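Local coordinates for protein acylphosphatase (Bacillus subtilis, PDB 3BR8) that catalyses the hydrolysis of acyl phosphates to a carboxylate and inorganic phosphate, at residues M1-R5 against G48-Q54; Y4-G10 against V69-T75; K29-W33 against L45-P49. One frame throughout, in Å; residues are numbered along the deposited sequence.

Contact 1 of 3, residues M1-R5 against G48-Q54; sequences MLQYR and GPENALQ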
loop_
_atom_site.group_PDB
_atom_site.type_symbol
_atom_site.label_atom_id
_atom_site.label_comp_id
_atom_site.label_asym_id
_atom_site.label_seq_id
_atom_site.Cartn_x
_atom_site.Cartn_y
_atom_site.Cartn_z
ATOM N N MET A 1 -12.515 -7.844 7.430
ATOM C CA MET A 1 -11.452 -8.832 7.106
ATOM C C MET A 1 -10.232 -8.579 8.013
ATOM O O MET A 1 -10.212 -8.950 9.196
ATOM C CB MET A 1 -11.073 -8.728 5.620
ATOM C CG MET A 1 -12.239 -8.497 4.639
ATOM S SD MET A 1 -12.211 -9.647 3.241
ATOM C CE MET A 1 -12.047 -11.130 4.250
ATOM N N LEU A 2 -9.220 -7.943 7.447
ATOM C CA LEU A 2 -8.183 -7.305 8.217
ATOM C C LEU A 2 -7.870 -6.011 7.472
ATOM O O LEU A 2 -8.057 -5.932 6.250
ATOM C CB LEU A 2 -6.958 -8.219 8.323
ATOM C CG LEU A 2 -6.158 -8.232 9.633
ATOM C CD1 LEU A 2 -7.006 -8.555 10.863
ATOM C CD2 LEU A 2 -4.999 -9.209 9.507
ATOM N N GLN A 3 -7.457 -4.996 8.222
ATOM C CA GLN A 3 -6.955 -3.739 7.676
ATOM C C GLN A 3 -5.478 -3.608 8.038
ATOM O O GLN A 3 -5.108 -3.727 9.216
ATOM C CB GLN A 3 -7.742 -2.546 8.250
ATOM C CG GLN A 3 -7.324 -1.171 7.720
ATOM C CD GLN A 3 -7.979 -0.011 8.462
ATOM O OE1 GLN A 3 -9.079 0.417 8.120
ATOM N NE2 GLN A 3 -7.279 0.532 9.459
ATOM N N TYR A 4 -4.641 -3.345 7.035
ATOM C CA TYR A 4 -3.253 -2.969 7.291
ATOM C C TYR A 4 -3.036 -1.488 7.027
ATOM O O TYR A 4 -3.486 -0.954 6.012
ATOM C CB TYR A 4 -2.284 -3.743 6.390
ATOM C CG TYR A 4 -2.006 -5.187 6.726
ATOM C CD1 TYR A 4 -1.256 -5.959 5.854
ATOM C CD2 TYR A 4 -2.470 -5.777 7.904
ATOM C CE1 TYR A 4 -0.978 -7.271 6.124
ATOM C CE2 TYR A 4 -2.189 -7.107 8.191
ATOM C CZ TYR A 4 -1.445 -7.846 7.288
ATOM O OH TYR A 4 -1.168 -9.162 7.560
ATOM N N ARG A 5 -2.304 -0.857 7.936
ATOM C CA ARG A 5 -1.722 0.461 7.721
ATOM C C ARG A 5 -0.237 0.276 7.451
ATOM O O ARG A 5 0.508 -0.165 8.331
ATOM C CB ARG A 5 -1.920 1.334 8.952
ATOM C CG ARG A 5 -3.341 1.711 9.199
ATOM C CD ARG A 5 -3.390 2.564 10.428
ATOM N NE ARG A 5 -4.742 2.978 10.757
ATOM C CZ ARG A 5 -5.032 3.771 11.784
ATOM N NH1 ARG A 5 -4.061 4.222 12.575
ATOM N NH2 ARG A 5 -6.289 4.107 12.027
ATOM N N GLY A 48 -8.721 -6.380 3.235
ATOM C CA GLY A 48 -9.089 -7.563 2.455
ATOM C C GLY A 48 -8.739 -8.839 3.198
ATOM O O GLY A 48 -8.402 -8.797 4.395
ATOM N N PRO A 49 -8.823 -9.984 2.501
ATOM C CA PRO A 49 -8.462 -11.256 3.108
ATOM C C PRO A 49 -6.978 -11.354 3.408
ATOM O O PRO A 49 -6.142 -10.735 2.735
ATOM C CB PRO A 49 -8.852 -12.289 2.046
ATOM C CG PRO A 49 -9.703 -11.574 1.054
ATOM C CD PRO A 49 -9.285 -10.141 1.109
ATOM N N GLU A 50 -6.659 -12.142 4.418
ATOM C CA GLU A 50 -5.303 -12.251 4.907
ATOM C C GLU A 50 -4.294 -12.726 3.843
ATOM O O GLU A 50 -3.166 -12.218 3.787
ATOM C CB GLU A 50 -5.300 -13.131 6.161
ATOM C CG GLU A 50 -5.948 -12.468 7.414
ATOM C CD GLU A 50 -7.497 -12.589 7.517
ATOM O OE1 GLU A 50 -8.182 -13.097 6.591
ATOM O OE2 GLU A 50 -8.038 -12.168 8.573
ATOM N N ASN A 51 -4.680 -13.671 2.984
ATOM C CA ASN A 51 -3.747 -14.140 1.953
ATOM C C ASN A 51 -3.362 -13.055 0.944
ATOM O O ASN A 51 -2.190 -12.907 0.576
ATOM C CB ASN A 51 -4.215 -15.443 1.256
ATOM C CG ASN A 51 -5.630 -15.363 0.659
ATOM O OD1 ASN A 51 -6.193 -14.283 0.468
ATOM N ND2 ASN A 51 -6.187 -16.535 0.323
ATOM N N ALA A 52 -4.360 -12.271 0.548
ATOM C CA ALA A 52 -4.178 -11.115 -0.316
ATOM C C ALA A 52 -3.324 -10.028 0.342
ATOM O O ALA A 52 -2.420 -9.471 -0.289
ATOM C CB ALA A 52 -5.550 -10.565 -0.744
ATOM N N LEU A 53 -3.599 -9.733 1.612
ATOM C CA LEU A 53 -2.850 -8.717 2.324
ATOM C C LEU A 53 -1.393 -9.100 2.514
ATOM O O LEU A 53 -0.500 -8.271 2.332
ATOM C CB LEU A 53 -3.476 -8.428 3.692
ATOM C CG LEU A 53 -4.733 -7.557 3.736
ATOM C CD1 LEU A 53 -5.299 -7.549 5.141
ATOM C CD2 LEU A 53 -4.452 -6.129 3.260
ATOM N N GLN A 54 -1.136 -10.345 2.913
ATOM C CA GLN A 54 0.238 -10.784 3.130
ATOM C C GLN A 54 1.041 -10.762 1.838
ATOM O O GLN A 54 2.171 -10.271 1.812
ATOM C CB GLN A 54 0.259 -12.183 3.741
ATOM C CG GLN A 54 1.665 -12.690 4.036
ATOM C CD GLN A 54 1.686 -14.050 4.693
ATOM O OE1 GLN A 54 2.668 -14.790 4.575
ATOM N NE2 GLN A 54 0.615 -14.392 5.399
HETATM O O HOH W 1 -2.702 -10.992 6.290
#

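Contact 2 of 3, residues Y4-G10 against V69-T75; sequences YRIIVDG and VTDISVT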
loop_
_atom_site.group_PDB
_atom_site.type_symbol
_atom_site.label_atom_id
_atom_site.label_comp_id
_atom_site.label_asym_id
_atom_site.label_seq_id
_atom_site.Cartn_x
_atom_site.Cartn_y
_atom_site.Cartn_z
ATOM N N TYR A 4 -4.641 -3.345 7.035
ATOM C CA TYR A 4 -3.253 -2.969 7.291
ATOM C C TYR A 4 -3.036 -1.488 7.027
ATOM O O TYR A 4 -3.486 -0.954 6.012
ATOM C CB TYR A 4 -2.284 -3.743 6.390
ATOM C CG TYR A 4 -2.006 -5.187 6.726
ATOM C CD1 TYR A 4 -1.256 -5.959 5.854
ATOM C CD2 TYR A 4 -2.470 -5.777 7.904
ATOM C CE1 TYR A 4 -0.978 -7.271 6.124
ATOM C CE2 TYR A 4 -2.189 -7.107 8.191
ATOM C CZ TYR A 4 -1.445 -7.846 7.288
ATOM O OH TYR A 4 -1.168 -9.162 7.560
ATOM N N ARG A 5 -2.304 -0.857 7.936
ATOM C CA ARG A 5 -1.722 0.461 7.721
ATOM C C ARG A 5 -0.237 0.276 7.451
ATOM O O ARG A 5 0.508 -0.165 8.331
ATOM C CB ARG A 5 -1.920 1.334 8.952
ATOM C CG ARG A 5 -3.341 1.711 9.199
ATOM C CD ARG A 5 -3.390 2.564 10.428
ATOM N NE ARG A 5 -4.742 2.978 10.757
ATOM C CZ ARG A 5 -5.032 3.771 11.784
ATOM N NH1 ARG A 5 -4.061 4.222 12.575
ATOM N NH2 ARG A 5 -6.289 4.107 12.027
ATOM N N ILE A 6 0.188 0.606 6.237
ATOM C CA ILE A 6 1.554 0.378 5.779
ATOM C C ILE A 6 2.212 1.722 5.487
ATOM O O ILE A 6 1.633 2.547 4.782
ATOM C CB ILE A 6 1.561 -0.515 4.502
ATOM C CG1 ILE A 6 0.808 -1.837 4.746
ATOM C CG2 ILE A 6 2.984 -0.749 3.994
ATOM C CD1 ILE A 6 0.352 -2.540 3.470
ATOM N N ILE A 7 3.400 1.944 6.048
ATOM C CA ILE A 7 4.193 3.125 5.703
ATOM C C ILE A 7 5.488 2.644 5.063
ATOM O O ILE A 7 6.210 1.810 5.637
ATOM C CB ILE A 7 4.496 4.018 6.927
ATOM C CG1 ILE A 7 3.194 4.533 7.558
ATOM C CG2 ILE A 7 5.383 5.195 6.518
ATOM C CD1 ILE A 7 3.355 5.301 8.871
ATOM N N VAL A 8 5.757 3.155 3.863
ATOM C CA VAL A 8 6.925 2.764 3.093
ATOM C C VAL A 8 7.911 3.925 3.046
ATOM O O VAL A 8 7.513 5.076 2.814
ATOM C CB VAL A 8 6.522 2.401 1.640
ATOM C CG1 VAL A 8 7.678 1.758 0.899
ATOM C CG2 VAL A 8 5.297 1.470 1.624
ATOM N N ASP A 9 9.191 3.627 3.257
ATOM C CA ASP A 9 10.224 4.636 3.128
ATOM C C ASP A 9 11.317 4.173 2.173
ATOM O O ASP A 9 11.425 2.981 1.866
ATOM C CB ASP A 9 10.813 4.991 4.500
ATOM C CG ASP A 9 11.539 6.329 4.506
ATOM O OD1 ASP A 9 11.407 7.130 3.554
ATOM O OD2 ASP A 9 12.257 6.579 5.490
ATOM N N GLY A 10 12.110 5.137 1.718
ATOM C CA GLY A 10 13.195 4.901 0.772
ATOM C C GLY A 10 13.158 5.924 -0.348
ATOM O O GLY A 10 12.780 7.079 -0.135
ATOM N N VAL A 69 12.770 0.470 -1.801
ATOM C CA VAL A 69 12.118 0.384 -0.492
ATOM C C VAL A 69 13.159 0.043 0.570
ATOM O O VAL A 69 13.775 -1.026 0.522
ATOM C CB VAL A 69 10.983 -0.670 -0.484
ATOM C CG1 VAL A 69 10.411 -0.857 0.910
ATOM C CG2 VAL A 69 9.885 -0.258 -1.451
ATOM N N THR A 70 13.360 0.955 1.515
ATOM C CA THR A 70 14.347 0.744 2.581
ATOM C C THR A 70 13.683 0.325 3.890
ATOM O O THR A 70 14.318 -0.291 4.743
ATOM C CB THR A 70 15.227 1.988 2.819
ATOM O OG1 THR A 70 14.410 3.085 3.244
ATOM C CG2 THR A 70 16.005 2.365 1.555
ATOM N N ASP A 71 12.408 0.670 4.048
ATOM C CA ASP A 71 11.646 0.248 5.217
ATOM C C ASP A 71 10.164 0.103 4.910
ATOM O O ASP A 71 9.608 0.865 4.115
ATOM C CB ASP A 71 11.826 1.225 6.380
ATOM C CG ASP A 71 11.204 0.712 7.663
ATOM O OD1 ASP A 71 10.226 1.323 8.144
ATOM O OD2 ASP A 71 11.673 -0.320 8.175
ATOM N N ILE A 72 9.536 -0.892 5.536
ATOM C CA ILE A 72 8.082 -1.026 5.544
ATOM C C ILE A 72 7.627 -1.300 6.974
ATOM O O ILE A 72 8.069 -2.266 7.608
ATOM C CB ILE A 72 7.571 -2.141 4.594
ATOM C CG1 ILE A 72 7.723 -1.709 3.134
ATOM C CG2 ILE A 72 6.107 -2.475 4.886
ATOM C CD1 ILE A 72 7.059 -2.624 2.127
ATOM N N SER A 73 6.773 -0.421 7.487
ATOM C CA SER A 73 6.142 -0.645 8.780
ATOM C C SER A 73 4.696 -1.005 8.517
ATOM O O SER A 73 4.069 -0.432 7.632
ATOM C CB SER A 73 6.240 0.600 9.665
ATOM O OG SER A 73 5.396 1.634 9.203
ATOM N N VAL A 74 4.180 -1.967 9.266
ATOM C CA VAL A 74 2.801 -2.415 9.110
ATOM C C VAL A 74 2.177 -2.488 10.498
ATOM O O VAL A 74 2.775 -3.055 11.411
ATOM C CB VAL A 74 2.729 -3.828 8.466
ATOM C CG1 VAL A 74 1.270 -4.237 8.193
ATOM C CG2 VAL A 74 3.555 -3.908 7.185
ATOM N N THR A 75 1.000 -1.890 10.669
ATOM C CA THR A 75 0.157 -2.132 11.846
ATOM C C THR A 75 -1.210 -2.629 11.374
ATOM O O THR A 75 -1.655 -2.310 10.267
ATOM C CB THR A 75 -0.027 -0.880 12.739
ATOM O OG1 THR A 75 -0.691 0.147 11.996
ATOM C CG2 THR A 75 1.313 -0.358 13.263
HETATM O O HOH W 2 2.386 1.558 9.573
HETATM O O HOH W 3 8.556 2.966 6.879
HETATM O O HOH W 4 14.338 4.856 5.130
#

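Contact 3 of 3, residues K29-W33 against L45-P49; sequences KLAGW and LAEGP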
loop_
_atom_site.group_PDB
_atom_site.type_symbol
_atom_site.label_atom_id
_atom_site.label_comp_id
_atom_site.label_asym_id
_atom_site.label_seq_id
_atom_site.Cartn_x
_atom_site.Cartn_y
_atom_site.Cartn_z
ATOM N N LYS A 29 -7.526 -7.479 -5.115
ATOM C CA LYS A 29 -8.894 -7.129 -4.687
ATOM C C LYS A 29 -8.944 -6.521 -3.280
ATOM O O LYS A 29 -9.817 -6.834 -2.476
ATOM C CB LYS A 29 -9.872 -8.310 -4.871
ATOM C CG LYS A 29 -9.916 -8.810 -6.317
ATOM C CD LYS A 29 -10.914 -9.961 -6.517
ATOM C CE LYS A 29 -10.831 -10.553 -7.922
ATOM N NZ LYS A 29 -11.918 -11.573 -8.157
ATOM N N LEU A 30 -7.988 -5.642 -3.008
ATOM C CA LEU A 30 -7.914 -4.931 -1.740
ATOM C C LEU A 30 -8.533 -3.547 -1.876
ATOM O O LEU A 30 -8.446 -2.921 -2.933
ATOM C CB LEU A 30 -6.452 -4.815 -1.301
ATOM C CG LEU A 30 -5.712 -6.139 -1.125
ATOM C CD1 LEU A 30 -4.249 -5.856 -0.830
ATOM C CD2 LEU A 30 -6.344 -6.954 -0.015
ATOM N N ALA A 31 -9.152 -3.075 -0.801
ATOM C CA ALA A 31 -9.748 -1.737 -0.783
ATOM C C ALA A 31 -8.952 -0.808 0.138
ATOM O O ALA A 31 -8.295 -1.258 1.071
ATOM C CB ALA A 31 -11.189 -1.811 -0.344
ATOM N N GLY A 32 -8.996 0.488 -0.137
ATOM C CA GLY A 32 -8.242 1.450 0.650
ATOM C C GLY A 32 -7.646 2.525 -0.230
ATOM O O GLY A 32 -8.286 2.977 -1.189
ATOM N N TRP A 33 -6.417 2.935 0.075
ATOM C CA TRP A 33 -5.786 4.017 -0.671
ATOM C C TRP A 33 -4.270 4.026 -0.517
ATOM O O TRP A 33 -3.708 3.375 0.370
ATOM C CB TRP A 33 -6.355 5.395 -0.254
ATOM C CG TRP A 33 -5.965 5.836 1.160
ATOM C CD1 TRP A 33 -4.793 6.452 1.548
ATOM C CD2 TRP A 33 -6.755 5.707 2.344
ATOM N NE1 TRP A 33 -4.814 6.698 2.901
ATOM C CE2 TRP A 33 -6.007 6.261 3.413
ATOM C CE3 TRP A 33 -8.026 5.185 2.606
ATOM C CZ2 TRP A 33 -6.491 6.301 4.723
ATOM C CZ3 TRP A 33 -8.508 5.218 3.907
ATOM C CH2 TRP A 33 -7.740 5.775 4.951
ATOM N N LEU A 45 -3.320 2.276 3.017
ATOM C CA LEU A 45 -4.335 1.609 3.816
ATOM C C LEU A 45 -4.924 0.520 2.934
ATOM O O LEU A 45 -5.395 0.813 1.829
ATOM C CB LEU A 45 -5.413 2.609 4.244
ATOM C CG LEU A 45 -6.460 2.181 5.267
ATOM C CD1 LEU A 45 -7.626 1.394 4.653
ATOM C CD2 LEU A 45 -5.812 1.464 6.435
ATOM N N ALA A 46 -4.874 -0.728 3.394
ATOM C CA ALA A 46 -5.385 -1.832 2.587
ATOM C C ALA A 46 -6.236 -2.768 3.439
ATOM O O ALA A 46 -5.834 -3.140 4.544
ATOM C CB ALA A 46 -4.244 -2.593 1.938
ATOM N N GLU A 47 -7.390 -3.164 2.910
ATOM C CA GLU A 47 -8.381 -3.994 3.589
ATOM C C GLU A 47 -8.696 -5.179 2.667
ATOM O O GLU A 47 -8.985 -5.013 1.509
ATOM C CB GLU A 47 -9.673 -3.219 3.893
ATOM C CG GLU A 47 -9.508 -1.969 4.768
ATOM C CD GLU A 47 -10.825 -1.277 5.131
ATOM O OE1 GLU A 47 -11.883 -1.609 4.550
ATOM O OE2 GLU A 47 -10.805 -0.395 6.019
ATOM N N GLY A 48 -8.721 -6.380 3.235
ATOM C CA GLY A 48 -9.089 -7.563 2.455
ATOM C C GLY A 48 -8.739 -8.839 3.198
ATOM O O GLY A 48 -8.402 -8.797 4.395
ATOM N N PRO A 49 -8.823 -9.984 2.501
ATOM C CA PRO A 49 -8.462 -11.256 3.108
ATOM C C PRO A 49 -6.978 -11.354 3.408
ATOM O O PRO A 49 -6.142 -10.735 2.735
ATOM C CB PRO A 49 -8.852 -12.289 2.046
ATOM C CG PRO A 49 -9.703 -11.574 1.054
ATOM C CD PRO A 49 -9.285 -10.141 1.109
#

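Contact 1 of 3, residues M1-R5 against G48-Q54
G48 meets L2 through backbone alone: its N donates to L2 O at 3.1 Å, while the return bond from L2 N to G48 O is long at 3.3 Å. At P49, which occupies the N-cap position of helix 50-62, the partner is M1. The methionine chain bends at chi2 and chi3, bringing SD alongside the proline ring, 3.7 Å from P49 CD, with CE settling against P49 CA and N. E50 then leans its stem against the strand, CG lying 4.0 Å from L2 CD2 as the two side chains cross at about a right angle. Its backbone O serves differently, receiving a hydrogen bond from a water that also sits 2.7 Å from Y4 OH, so a single water ties the phenol to the first turn of the helix.

One turn on, L53 does the main packing. With CG beside the backbone N (chi1 -77°), its CD1 is carried over the centre of the Y4 ring, 4.2 Å from the centroid and only 2° off the normal, in a CH-pi contact. The same methyl touches L2 CB, and L53 CB lies 3.7 Å from Y4 CE1. One leucine thus fills the angle between two residues of the strand, an example of how a helix is keyed to a sheet. Residues 50-54 of helix 50-62 run nearly parallel (14°) to strand segment 2-5, while strands 42-48 and 68-77 flank that strand, A46 touching L53 and V74 touching Y4.

Contact 2 of 3, residues Y4-G10 against V69-T75
D9 O is gripped by two successive residues of the opposing strand: T70 N donates to it at 2.8 Å, and D71 N adds a weak bond at 3.3 Å. That shared acceptor defines a classic beta bulge, which shifts the register by one where the chain turns at G10. D9 also turns OD1 back to its own chain, taking a weak hydrogen bond from G10 N.

Away from the bulge, R5 with T75 and I7 with S73 are regular antiparallel hydrogen-bonded pairs. Waters top up two of the carbonyls: one donates to R5 O at 2.8 Å and is also hydrogen-bonded to S73 OG, whereas another bridges I7 O and D71 OD1.

On the helix-facing side the touching atoms are methyls. The I6 and I72 side chains lie side by side, pointing the same way, their CG2 methyls 3.7 Å apart, and V8 CG1 lies 3.8 Å from V69 CG1, the two valines crossing at about a right angle. V74 points CG1 opposite its backbone N (chi1 -175°), which lays this methyl 4.0 Å from the Y4 ring centroid, offset toward the rim, on the face opposite L53.

The chemistry is that of a two-sided edge: hydrocarbon toward helices 17-27 and 50-62, and on the other a mixed face of R5, I7, S73, T75, D9 and D71 with bound water.

Contact 3 of 3, residues K29-W33 against L45-P49
L45 contributes the largest buried area and spends it mainly on the indole of W33. Its CB sits over the centre of the six-membered ring, 3.7 Å from the centroid and 6° off the normal, a CH-pi contact. CG follows onto the same ring at 3.8 Å from W33 CH2, and CD1 spreads toward CZ3 and the backbone of G32. The indole reaches back over its neighbour because chi1 of W33 is 69°, placing CG between the backbone N and the carbonyl carbon. Its rotation is further fixed by a hydrogen bond from NE1 to E43, and the H83 ring meets it at about 70°. The W33 side chain is about 9 Å from that of the active-site residue R18.

Beneath this CH-pi contact the backbones join, W33 N to L45 O and L45 N to W33 O, both at 2.9 Å. A second hydrogen-bonded pair follows at A31 and E47, where E47 N reaches A31 O at 2.8 Å. Between them G32 presses its CA toward L45 O where segment 29-33 turns a corner.

L30 works on the other side. Just after K29, the C-prime residue of the Schellman motif that ends helix 17-27, it sends CD2 to 3.7 Å from G48 CA, an approach made possible by the bare glycine. CD1 rests more loosely near A46 CB, and A52 and F56 of helix 50-62 cover the leucine.

At this end, away from its turn, ordinary strand bonds hold the hairpin, with an indole-leucine CH-pi contact on one face and aliphatic packing under helix 50-62 on the other. Much backbone polarity is already paired, and the buried E47 carboxylate is satisfied outside the hairpin, OE2 by E81 N and OE1 weakly by H83 N, as suits a mostly buried site.

Overall arrangement
The three contacts sample one mixed sheet, its strands in the order 68-77, 2-9, 42-48, 31-36, 86-88, and its helices, a ferredoxin-like arrangement as in other acylphosphatases. Contact 3 is the buried one, joining the hairpin strands 31-36 and 42-48; contact 2 lies at the surface, where strand 68-77 forms an outer edge; contact 1 is intermediate. Contacts 1 and 2 both use strand 2-9, and Y4 serves each with a different ring face. Contacts 1 and 3 share G48 and P49, where strand 42-48 hands over to helix 50-62. Chemistry follows place: helix-on-strand packing in contact 1, water-assisted strand pairing in contact 2, and strand bonds framed by indole and leucines in contact 3.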